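Local coordinates for protein fructokinase (Vibrio cholerae serotype O1, PDB 5EYN) that catalyses the ATP-dependent phosphorylation of fructose, as a fructokinase of the PfkB carbohydrate kinase family, at residues A[169-174]-A[188-193]; A[202-207]-A[214-219]; A[232-237]-A[266-271]; A[273-278]-A[292-297]. All coordinates share one frame; numbering follows the deposited sequence.

How the interactions relate
All four contacts follow one another along the chain; none nests in or crosses another. Interaction 1 closes a 13-residue loop between strand 168-172 and helix 186-194. Interaction 2 bridges six residues and pairs the start of helix 204-211, directly after strand 199-203, with that of helix 216-222. The chain then enters strand 230-234, whose V232 O accepts from F202 N of strand 199-203, and interaction 3 spans 28 residues to reach helix 264-278. Interaction 4 uses the later part of that helix, closing 13 residues against helix 285-302. N174 ND2 bonds D266 OD1, joining interactions 1 and 3 near the ligands, while interactions 3 and 4 both touch ADP.

Interaction 1. Residues A[169-174]-A[188-193]; sequences VSFDPN and ATVMRA. With CA (calcium ion), chain C.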
# COMPACT_ATOMS: atom_id res chain seq x y z
N VAL A 169 -2.19 -3.02 32.28
CA VAL A 169 -2.27 -2.35 30.99
C VAL A 169 -1.04 -1.50 30.75
O VAL A 169 -0.66 -0.67 31.56
CB VAL A 169 -3.52 -1.45 30.92
CG1 VAL A 169 -3.55 -0.69 29.60
CG2 VAL A 169 -4.77 -2.29 31.10
N SER A 170 -0.41 -1.76 29.60
CA SER A 170 0.73 -0.99 29.13
C SER A 170 0.30 -0.20 27.89
O SER A 170 -0.40 -0.73 27.03
CB SER A 170 1.86 -1.96 28.79
OG SER A 170 2.95 -1.35 28.12
N PHE A 171 0.72 1.05 27.81
CA PHE A 171 0.38 1.91 26.69
C PHE A 171 1.62 2.66 26.22
O PHE A 171 2.35 3.23 27.03
CB PHE A 171 -0.72 2.89 27.13
CG PHE A 171 -1.22 3.81 26.04
CD1 PHE A 171 -1.68 3.31 24.85
CD2 PHE A 171 -1.24 5.18 26.24
CE1 PHE A 171 -2.13 4.15 23.86
CE2 PHE A 171 -1.71 6.02 25.26
CZ PHE A 171 -2.14 5.50 24.07
N ASP A 172 1.86 2.61 24.92
CA ASP A 172 2.92 3.37 24.27
C ASP A 172 2.24 4.17 23.18
O ASP A 172 1.84 3.61 22.17
CB ASP A 172 3.96 2.42 23.67
CG ASP A 172 5.03 3.11 22.87
OD1 ASP A 172 4.97 4.33 22.68
OD2 ASP A 172 5.93 2.38 22.40
N PRO A 173 2.03 5.48 23.42
CA PRO A 173 1.30 6.24 22.40
C PRO A 173 1.81 5.98 20.98
O PRO A 173 1.00 5.72 20.09
CB PRO A 173 1.49 7.68 22.88
CG PRO A 173 1.48 7.55 24.39
CD PRO A 173 2.22 6.24 24.67
N ASN A 174 3.11 6.02 20.74
CA ASN A 174 3.63 5.64 19.44
C ASN A 174 2.87 6.40 18.35
O ASN A 174 2.24 5.83 17.45
CB ASN A 174 3.50 4.13 19.23
CG ASN A 174 4.77 3.50 18.81
OD1 ASN A 174 5.71 4.17 18.35
ND2 ASN A 174 4.86 2.20 19.02
N ALA A 188 -6.72 14.20 23.02
CA ALA A 188 -7.65 13.81 24.07
C ALA A 188 -7.82 12.30 24.14
O ALA A 188 -7.96 11.72 25.22
CB ALA A 188 -8.98 14.47 23.86
N THR A 189 -7.88 11.65 22.99
CA THR A 189 -8.11 10.20 22.97
C THR A 189 -6.90 9.46 23.56
O THR A 189 -7.03 8.55 24.38
CB THR A 189 -8.38 9.72 21.54
OG1 THR A 189 -9.53 10.38 21.01
CG2 THR A 189 -8.61 8.24 21.50
N VAL A 190 -5.71 9.89 23.17
CA VAL A 190 -4.49 9.29 23.70
C VAL A 190 -4.40 9.53 25.20
O VAL A 190 -4.07 8.61 25.96
CB VAL A 190 -3.26 9.84 22.95
CG1 VAL A 190 -1.98 9.50 23.69
CG2 VAL A 190 -3.24 9.32 21.52
N MET A 191 -4.72 10.74 25.66
CA MET A 191 -4.60 10.99 27.09
C MET A 191 -5.63 10.21 27.90
O MET A 191 -5.37 9.87 29.05
CB MET A 191 -4.66 12.49 27.39
CG MET A 191 -3.45 13.23 26.84
SD MET A 191 -1.85 12.53 27.29
CE MET A 191 -1.77 12.96 29.01
N ARG A 192 -6.78 9.91 27.31
CA ARG A 192 -7.75 9.03 27.96
C ARG A 192 -7.12 7.66 28.22
O ARG A 192 -7.29 7.09 29.30
CB ARG A 192 -9.01 8.90 27.11
CG ARG A 192 -10.10 8.02 27.72
CD ARG A 192 -11.27 7.85 26.75
NE ARG A 192 -12.10 6.72 27.14
CZ ARG A 192 -13.00 6.13 26.37
NH1 ARG A 192 -13.21 6.56 25.13
NH2 ARG A 192 -13.70 5.11 26.84
N ALA A 193 -6.39 7.12 27.24
CA ALA A 193 -5.72 5.85 27.42
C ALA A 193 -4.58 5.95 28.43
O ALA A 193 -4.37 5.04 29.22
CB ALA A 193 -5.20 5.34 26.09
CA CA C . 7.82 4.65 19.16
O HOH W 1 6.95 5.56 21.34
O HOH W 2 7.78 2.63 20.41
O HOH W 3 10.14 5.18 19.64
O HOH W 4 7.13 6.79 18.25
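F171 holds its CG anti to the backbone N (chi1 -178°), which carries the ring off the strand toward helix 186-194, and V190 likewise sets CG1 anti to its own N (chi1 167°), which points this methyl at both the phenyl group and P173. The F171 ring is met from several directions. A193 CB stands over one face, 3.7 Å from the ring centroid and 15° off the normal, a CH-pi contact. V190 CG1 comes in at the rim, in the ring plane, with 3.8 Å between it and F171 CE2, and V190 O reaches that same F171 carbon obliquely. On the face opposite A193, the backbone N of P173 lies over the ring centre, so the proline that follows the strand folds back across the phenyl group; P173 CB is 4.0 Å from V190 CG1. The segments thereby pack the first strand of the beta-alpha-beta unit 168-172, 186-194, 199-203 against its helix, in the large sheet where strands 168-172 and 199-203 lie side by side and run parallel. Strand 138-142, on the other flank, also touches F171 through V141. Beyond P173 the chain turns into the ligand site. N174 OD1 binds the calcium ion directly at 2.3 Å, while D172 acts from the second shell: its OD1 accepts a hydrogen bond of 2.7 Å from water 1, itself a calcium ligand 2.5 Å from the ion. N174 ND2, turned away from the metal, donates to D266 of helix 264-278.

Interaction 2. Residues A[202-207]-A[214-219]; sequences FSEEEL and QSIEEG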
# COMPACT_ATOMS: atom_id res chain seq x y z
N PHE A 202 6.74 6.85 26.76
CA PHE A 202 6.75 7.96 25.82
C PHE A 202 8.16 8.10 25.29
O PHE A 202 9.10 7.89 26.03
CB PHE A 202 6.48 9.30 26.52
CG PHE A 202 5.17 9.42 27.26
CD1 PHE A 202 4.03 9.86 26.62
CD2 PHE A 202 5.13 9.20 28.62
CE1 PHE A 202 2.85 10.04 27.31
CE2 PHE A 202 3.95 9.39 29.32
CZ PHE A 202 2.81 9.80 28.66
N SER A 203 8.31 8.56 24.06
CA SER A 203 9.56 9.21 23.71
C SER A 203 9.50 10.61 24.31
O SER A 203 8.43 11.12 24.64
CB SER A 203 9.74 9.31 22.20
OG SER A 203 8.88 10.31 21.69
N GLU A 204 10.67 11.23 24.45
CA GLU A 204 10.74 12.58 24.98
C GLU A 204 9.84 13.50 24.16
O GLU A 204 9.10 14.33 24.70
CB GLU A 204 12.20 13.07 24.93
CG GLU A 204 12.42 14.49 25.37
CD GLU A 204 13.90 14.85 25.42
OE1 GLU A 204 14.75 13.95 25.19
OE2 GLU A 204 14.21 16.03 25.70
N GLU A 205 9.90 13.35 22.84
CA GLU A 205 9.12 14.19 21.95
C GLU A 205 7.61 13.96 22.14
O GLU A 205 6.83 14.89 22.17
CB GLU A 205 9.56 13.93 20.51
CG GLU A 205 11.01 14.34 20.19
CD GLU A 205 12.11 13.41 20.75
OE1 GLU A 205 11.84 12.26 21.17
OE2 GLU A 205 13.28 13.86 20.74
N GLU A 206 7.20 12.71 22.27
CA GLU A 206 5.79 12.41 22.44
C GLU A 206 5.24 12.97 23.76
O GLU A 206 4.12 13.44 23.81
CB GLU A 206 5.57 10.90 22.35
CG GLU A 206 5.70 10.39 20.95
CD GLU A 206 5.87 8.88 20.86
OE1 GLU A 206 5.48 8.33 19.82
OE2 GLU A 206 6.39 8.26 21.81
N LEU A 207 6.01 12.86 24.83
CA LEU A 207 5.57 13.36 26.12
C LEU A 207 5.33 14.85 26.01
O LEU A 207 4.30 15.35 26.45
CB LEU A 207 6.61 13.08 27.20
CG LEU A 207 6.31 13.73 28.55
CD1 LEU A 207 5.00 13.21 29.10
CD2 LEU A 207 7.44 13.47 29.53
N GLN A 214 7.68 21.92 27.01
CA GLN A 214 8.95 22.11 26.32
C GLN A 214 10.09 21.35 26.98
O GLN A 214 11.24 21.49 26.57
CB GLN A 214 9.29 23.60 26.25
CG GLN A 214 8.26 24.43 25.49
CD GLN A 214 8.13 24.02 24.03
OE1 GLN A 214 9.13 23.74 23.37
NE2 GLN A 214 6.90 23.96 23.53
N SER A 215 9.78 20.55 28.00
CA SER A 215 10.80 19.77 28.68
C SER A 215 10.17 18.53 29.30
O SER A 215 8.97 18.48 29.54
CB SER A 215 11.47 20.59 29.78
OG SER A 215 10.59 20.77 30.87
N ILE A 216 11.00 17.53 29.57
CA ILE A 216 10.55 16.31 30.22
C ILE A 216 10.02 16.62 31.63
O ILE A 216 8.97 16.12 32.04
CB ILE A 216 11.68 15.26 30.29
CG1 ILE A 216 12.04 14.79 28.87
CG2 ILE A 216 11.26 14.08 31.12
CD1 ILE A 216 13.25 13.92 28.82
N GLU A 217 10.75 17.46 32.35
CA GLU A 217 10.34 17.87 33.69
C GLU A 217 8.92 18.43 33.67
O GLU A 217 8.07 18.03 34.46
CB GLU A 217 11.30 18.93 34.23
CG GLU A 217 10.92 19.52 35.58
CD GLU A 217 11.96 20.52 36.08
OE1 GLU A 217 12.16 21.56 35.43
OE2 GLU A 217 12.58 20.25 37.13
N GLU A 218 8.65 19.35 32.75
CA GLU A 218 7.33 19.93 32.66
C GLU A 218 6.29 18.90 32.20
O GLU A 218 5.16 18.90 32.68
CB GLU A 218 7.34 21.14 31.72
CG GLU A 218 8.20 22.30 32.21
CD GLU A 218 7.60 23.00 33.41
OE1 GLU A 218 6.40 22.78 33.70
OE2 GLU A 218 8.32 23.78 34.07
N GLY A 219 6.67 18.04 31.27
CA GLY A 219 5.77 16.99 30.83
C GLY A 219 5.39 16.04 31.95
O GLY A 219 4.23 15.66 32.09
O HOH W 5 13.75 17.92 28.53
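E204 and I216 bring their CA atoms to 6.4 Å, and one turn further on L207 and G219 approach to 5.9 Å, so the first turns of helices 204-211 and 216-222 meet at two levels. Both helices start at a serine N-cap: S203 OG accepts from E206 N, and S215 OG accepts from E218 N. The first is a complete capping box, since E206 OE2 in return takes the N-H of S203 at 3.0 Å along a nearly straight line (170°), meeting it on the anti side of the carboxylate. Across the contact, the aliphatic part of E204 does the touching. Its chain, extended beyond CG (chi2 174°), crosses I216 at about a right angle, with E204 CG 3.5 Å from I216 CG1, and the I216 CD1 methyl sits alongside the glutamate's CD. A water bridges the I216 backbone N-H and the E204 carboxylate, accepting from I216 N at 3.0 Å and donating only weakly to E204 OE2. At the second level G219 has no side chain, and the isobutyl group of L207 lies directly on the glycine backbone, L207 CG 4.0 Å from G219 CA; CD2 of L207 meets I216 CG2 at 4.2 Å. L207 CD1 also covers the centre of one face of the F202 ring. Both helices belong to the connection between the parallel neighbours 199-203 and 230-234: L207 packs on V233 of the latter strand, and L235, just beyond it, touches both E204 and I216.

Interaction 3. Residues A[232-237]-A[266-271]; sequences VVTLGA and DAFVGG. With ADP (adenosine-5'-diphosphate), chain E; BEF (beryllium trifluoride ion), chain D; FRU (beta-D-fructofuranose), chain B.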
# COMPACT_ATOMS: atom_id res chain seq x y z
N VAL A 232 7.90 5.62 31.66
CA VAL A 232 9.24 5.56 31.13
C VAL A 232 9.29 6.52 29.95
O VAL A 232 8.40 6.51 29.11
CB VAL A 232 9.58 4.15 30.67
CG1 VAL A 232 10.98 4.12 30.09
CG2 VAL A 232 9.46 3.19 31.83
N VAL A 233 10.31 7.37 29.93
CA VAL A 233 10.51 8.29 28.83
C VAL A 233 11.82 7.90 28.17
O VAL A 233 12.89 8.00 28.79
CB VAL A 233 10.60 9.76 29.30
CG1 VAL A 233 10.68 10.69 28.09
CG2 VAL A 233 9.41 10.11 30.19
N THR A 234 11.75 7.45 26.92
CA THR A 234 12.96 7.07 26.22
C THR A 234 13.70 8.30 25.74
O THR A 234 13.10 9.31 25.33
CB THR A 234 12.68 6.09 25.07
OG1 THR A 234 11.75 6.68 24.15
CG2 THR A 234 12.10 4.79 25.61
N LEU A 235 15.03 8.19 25.77
CA LEU A 235 15.92 9.30 25.52
C LEU A 235 16.92 8.93 24.42
O LEU A 235 18.05 9.40 24.42
CB LEU A 235 16.69 9.63 26.80
CG LEU A 235 15.86 9.83 28.06
CD1 LEU A 235 16.78 9.96 29.27
CD2 LEU A 235 14.98 11.05 27.92
N GLY A 236 16.54 8.06 23.49
CA GLY A 236 17.46 7.59 22.46
C GLY A 236 18.71 6.98 23.07
O GLY A 236 18.63 6.18 23.99
N ALA A 237 19.87 7.37 22.55
CA ALA A 237 21.15 6.85 23.04
C ALA A 237 21.39 7.09 24.53
O ALA A 237 22.19 6.39 25.15
CB ALA A 237 22.28 7.47 22.24
N ASP A 266 9.82 -0.18 20.17
CA ASP A 266 9.01 -1.37 20.40
C ASP A 266 9.86 -2.49 20.99
O ASP A 266 9.39 -3.25 21.83
CB ASP A 266 8.35 -1.85 19.12
CG ASP A 266 7.49 -0.79 18.47
OD1 ASP A 266 6.89 0.04 19.23
OD2 ASP A 266 7.43 -0.79 17.22
N ALA A 267 11.11 -2.57 20.56
CA ALA A 267 12.05 -3.53 21.13
C ALA A 267 12.25 -3.23 22.61
O ALA A 267 12.28 -4.12 23.46
CB ALA A 267 13.39 -3.43 20.40
N PHE A 268 12.39 -1.95 22.91
CA PHE A 268 12.47 -1.46 24.28
C PHE A 268 11.27 -1.93 25.10
O PHE A 268 11.42 -2.53 26.16
CB PHE A 268 12.55 0.07 24.25
CG PHE A 268 12.66 0.72 25.61
CD1 PHE A 268 13.88 1.12 26.12
CD2 PHE A 268 11.53 0.91 26.38
CE1 PHE A 268 13.97 1.73 27.37
CE2 PHE A 268 11.61 1.48 27.64
CZ PHE A 268 12.83 1.90 28.13
N VAL A 269 10.07 -1.69 24.59
CA VAL A 269 8.87 -2.11 25.30
C VAL A 269 8.85 -3.62 25.47
O VAL A 269 8.46 -4.14 26.52
CB VAL A 269 7.61 -1.63 24.56
CG1 VAL A 269 6.35 -2.26 25.14
CG2 VAL A 269 7.54 -0.14 24.62
N GLY A 270 9.26 -4.34 24.43
CA GLY A 270 9.31 -5.79 24.53
C GLY A 270 10.20 -6.30 25.65
O GLY A 270 9.81 -7.19 26.40
N GLY A 271 11.39 -5.73 25.78
CA GLY A 271 12.25 -6.12 26.88
C GLY A 271 11.66 -5.77 28.23
O GLY A 271 11.71 -6.57 29.17
PB ADP E . 12.03 3.95 17.90
O1B ADP E . 11.50 2.57 17.62
O2B ADP E . 10.90 4.95 17.98
O3B ADP E . 12.97 4.34 16.79
PA ADP E . 13.81 5.06 19.74
O1A ADP E . 14.72 5.24 18.53
O2A ADP E . 13.01 6.34 19.89
O3A ADP E . 12.82 3.92 19.29
O5' ADP E . 14.62 4.83 21.10
C5' ADP E . 14.15 3.98 22.08
C4' ADP E . 15.20 3.23 22.86
O4' ADP E . 16.07 2.56 21.98
C3' ADP E . 16.05 4.05 23.77
O3' ADP E . 15.43 4.25 25.00
C2' ADP E . 17.25 3.19 23.90
O2' ADP E . 17.06 2.13 24.75
C1' ADP E . 17.35 2.64 22.53
N9 ADP E . 18.18 3.41 21.64
C8 ADP E . 17.78 4.23 20.65
N7 ADP E . 18.84 4.74 20.03
C5 ADP E . 19.94 4.26 20.61
C6 ADP E . 21.30 4.42 20.41
N6 ADP E . 21.81 5.28 19.38
N1 ADP E . 22.15 3.77 21.19
C2 ADP E . 21.75 2.94 22.18
N3 ADP E . 20.43 2.76 22.41
C4 ADP E . 19.53 3.41 21.64
BE BEF D . 9.80 3.15 17.32
F1 BEF D . 10.57 3.30 15.99
F2 BEF D . 9.43 1.67 17.65
F3 BEF D . 8.43 3.79 17.24
C1 FRU B . 3.11 1.62 13.00
C2 FRU B . 4.61 1.66 12.75
C3 FRU B . 5.20 0.58 11.87
C4 FRU B . 6.52 0.26 12.48
C5 FRU B . 6.28 0.59 13.91
C6 FRU B . 7.50 1.10 14.64
O1 FRU B . 2.76 0.50 13.75
O2 FRU B . 4.88 2.91 12.18
O3 FRU B . 5.23 1.06 10.56
O4 FRU B . 6.89 -1.07 12.36
O5 FRU B . 5.24 1.55 13.99
O6 FRU B . 7.20 1.42 15.98
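The nucleotide pocket of the kinase is lined here from two sides, by the end of strand 230-234 with its following loop and by helix 264-278, and F268 joins the two. A trans first torsion (chi1 -179°) extends the F268 ring toward the strand. T234 CG2 stands almost exactly over the ring centre, 3.8 Å from the F268 centroid and 5° off the normal, a CH-pi contact. V232 CG1 approaches obliquely at the ring's far end, 3.5 Å from F268 CZ. The ribose packs beside this pair: ADP O2' lies at the edge of the ring, near its plane, 3.6 Å from F268 CD1, while T234 CB is 3.3 Å from ADP O3'. The loop continues the lining, with A237 packed against the adenine through CA, 3.6 Å from ADP C6. Earlier on the helix, D266 serves the other substrate. Its backbone N donates a bent hydrogen bond (135°) to BEF F2, and its OD2 is hydrogen-bonded to FRU O6 at only 2.5 Å; N49 ND2 also donates to D266 OD2. FRU O6 is 3.4 Å from the beryllium atom, consistent with beryllium trifluoride mimicking the phosphoryl group in transfer to the 6-hydroxyl. G263 N also bonds the beryllium trifluoride; backbone N-H groups just before and in the first turn of helix 264-278 thus meet it, consistent with the anion hole of the GAGD motif in ribokinase-like PfkB kinases.

Interaction 4. Residues A[273-278]-A[292-297]; sequences LYRLSV and VKWANG. With ADP (adenosine-5'-diphosphate), chain E.
Consecutive helices 264-278 and 285-302 pack together through a stack of the R275 guanidinium on the W294 indole, with Y274 beside it. R275 is bent at chi2 (-65°) and chi3 (-82°), and this fold in the chain lays its whole outer half over one face of the indole. R275 CD lies 3.4 Å from the centroid of the W294 six-membered ring, and NE follows at 3.4 Å from W294 CE2. The guanidinium then continues flat along the same face: its plane is 4° from that of the indole, with centres 4.3 Å apart, CZ making an off-centre cation-pi contact with the six-membered ring. A salt bridge from R275 NH2 to D290, earlier on helix 285-302, would help fix the rotation of the group. Y274 meets a different part of W294. The two rings are near parallel but slid apart, centroids 5.6 Å from each other, so they barely overlap and Y274 CE2 touches W294 CZ3 at 3.5 Å. Within 273-278, S277 OG donates to Y274 O at 2.7 Å, a carbonyl that also accepts from V278 N on the same face of its plane. Two residues beyond the tryptophan, N296 OD1 accepts a 2.8 Å hydrogen bond from ADP O2', so helix 285-302 also gives the ribose a hydrogen-bond acceptor. Helix 315-322 flanks W294, with Y319 in an edge-to-face contact, while V292 and N296 rest on strand 240-244.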
# COMPACT_ATOMS: atom_id res chain seq x y z
N LEU A 273 8.43 -5.29 29.05
CA LEU A 273 7.25 -6.09 29.39
C LEU A 273 7.60 -7.55 29.58
O LEU A 273 7.00 -8.21 30.41
CB LEU A 273 6.13 -5.95 28.36
CG LEU A 273 5.55 -4.56 28.18
CD1 LEU A 273 4.42 -4.58 27.17
CD2 LEU A 273 5.05 -3.99 29.51
N TYR A 274 8.58 -8.06 28.84
CA TYR A 274 9.02 -9.42 29.09
C TYR A 274 9.43 -9.54 30.56
O TYR A 274 8.97 -10.43 31.28
CB TYR A 274 10.19 -9.84 28.19
CG TYR A 274 10.79 -11.13 28.69
CD1 TYR A 274 10.09 -12.32 28.60
CD2 TYR A 274 12.02 -11.14 29.33
CE1 TYR A 274 10.60 -13.51 29.10
CE2 TYR A 274 12.54 -12.32 29.82
CZ TYR A 274 11.82 -13.49 29.71
OH TYR A 274 12.32 -14.68 30.20
N ARG A 275 10.30 -8.64 31.02
CA ARG A 275 10.78 -8.74 32.40
C ARG A 275 9.67 -8.47 33.44
O ARG A 275 9.62 -9.14 34.47
CB ARG A 275 12.00 -7.84 32.61
CG ARG A 275 13.25 -8.32 31.87
CD ARG A 275 13.75 -9.66 32.39
NE ARG A 275 14.57 -9.50 33.59
CZ ARG A 275 15.06 -10.50 34.30
NH1 ARG A 275 14.79 -11.76 33.97
NH2 ARG A 275 15.81 -10.25 35.35
N LEU A 276 8.77 -7.53 33.17
CA LEU A 276 7.67 -7.32 34.11
C LEU A 276 6.77 -8.54 34.14
O LEU A 276 6.28 -8.93 35.20
CB LEU A 276 6.86 -6.06 33.76
CG LEU A 276 7.63 -4.73 33.76
CD1 LEU A 276 6.65 -3.59 33.54
CD2 LEU A 276 8.43 -4.51 35.04
N SER A 277 6.59 -9.19 32.99
CA SER A 277 5.66 -10.31 32.88
C SER A 277 6.13 -11.55 33.66
O SER A 277 5.32 -12.34 34.12
CB SER A 277 5.40 -10.68 31.41
OG SER A 277 6.47 -11.42 30.84
N VAL A 278 7.44 -11.71 33.83
CA VAL A 278 7.97 -12.88 34.52
C VAL A 278 8.28 -12.59 35.99
O VAL A 278 8.70 -13.49 36.73
CB VAL A 278 9.24 -13.44 33.84
CG1 VAL A 278 8.96 -13.86 32.40
CG2 VAL A 278 10.38 -12.44 33.89
N VAL A 292 14.10 -2.15 32.78
CA VAL A 292 14.51 -1.03 31.93
C VAL A 292 15.93 -1.25 31.40
O VAL A 292 16.24 -0.87 30.27
CB VAL A 292 14.38 0.32 32.66
CG1 VAL A 292 14.93 1.47 31.84
CG2 VAL A 292 12.93 0.58 32.98
N LYS A 293 16.80 -1.88 32.18
CA LYS A 293 18.11 -2.22 31.68
C LYS A 293 17.99 -3.17 30.48
O LYS A 293 18.66 -3.00 29.46
CB LYS A 293 18.94 -2.86 32.80
CG LYS A 293 20.31 -3.37 32.39
CD LYS A 293 21.08 -3.93 33.60
CE LYS A 293 22.50 -4.35 33.23
NZ LYS A 293 23.26 -4.84 34.41
N TRP A 294 17.14 -4.18 30.61
CA TRP A 294 16.85 -5.07 29.49
C TRP A 294 16.27 -4.28 28.32
O TRP A 294 16.66 -4.49 27.17
CB TRP A 294 15.87 -6.16 29.90
CG TRP A 294 16.48 -7.33 30.63
CD1 TRP A 294 17.31 -7.28 31.72
CD2 TRP A 294 16.32 -8.71 30.31
NE1 TRP A 294 17.67 -8.56 32.09
CE2 TRP A 294 17.08 -9.45 31.24
CE3 TRP A 294 15.60 -9.40 29.33
CZ2 TRP A 294 17.13 -10.84 31.22
CZ3 TRP A 294 15.66 -10.78 29.30
CH2 TRP A 294 16.42 -11.48 30.24
N ALA A 295 15.31 -3.41 28.60
CA ALA A 295 14.67 -2.61 27.57
C ALA A 295 15.68 -1.81 26.76
O ALA A 295 15.64 -1.77 25.53
CB ALA A 295 13.65 -1.67 28.22
N ASN A 296 16.61 -1.16 27.46
CA ASN A 296 17.63 -0.38 26.78
C ASN A 296 18.51 -1.26 25.89
O ASN A 296 18.85 -0.87 24.78
CB ASN A 296 18.51 0.36 27.78
CG ASN A 296 17.92 1.66 28.27
OD1 ASN A 296 17.18 2.34 27.56
ND2 ASN A 296 18.31 2.04 29.47
N GLY A 297 18.85 -2.45 26.37
CA GLY A 297 19.67 -3.35 25.58
C GLY A 297 18.96 -3.84 24.34
O GLY A 297 19.54 -3.92 23.27
PB ADP E . 12.03 3.95 17.90
O1B ADP E . 11.50 2.57 17.62
O2B ADP E . 10.90 4.95 17.98
O3B ADP E . 12.97 4.34 16.79
PA ADP E . 13.81 5.06 19.74
O1A ADP E . 14.72 5.24 18.53
O2A ADP E . 13.01 6.34 19.89
O3A ADP E . 12.82 3.92 19.29
O5' ADP E . 14.62 4.83 21.10
C5' ADP E . 14.15 3.98 22.08
C4' ADP E . 15.20 3.23 22.86
O4' ADP E . 16.07 2.56 21.98
C3' ADP E . 16.05 4.05 23.77
O3' ADP E . 15.43 4.25 25.00
C2' ADP E . 17.25 3.19 23.90
O2' ADP E . 17.06 2.13 24.75
C1' ADP E . 17.35 2.64 22.53
N9 ADP E . 18.18 3.41 21.64
C8 ADP E . 17.78 4.23 20.65
N7 ADP E . 18.84 4.74 20.03
C5 ADP E . 19.94 4.26 20.61
C6 ADP E . 21.30 4.42 20.41
N6 ADP E . 21.81 5.28 19.38
N1 ADP E . 22.15 3.77 21.19
C2 ADP E . 21.75 2.94 22.18
N3 ADP E . 20.43 2.76 22.41
C4 ADP E . 19.53 3.41 21.64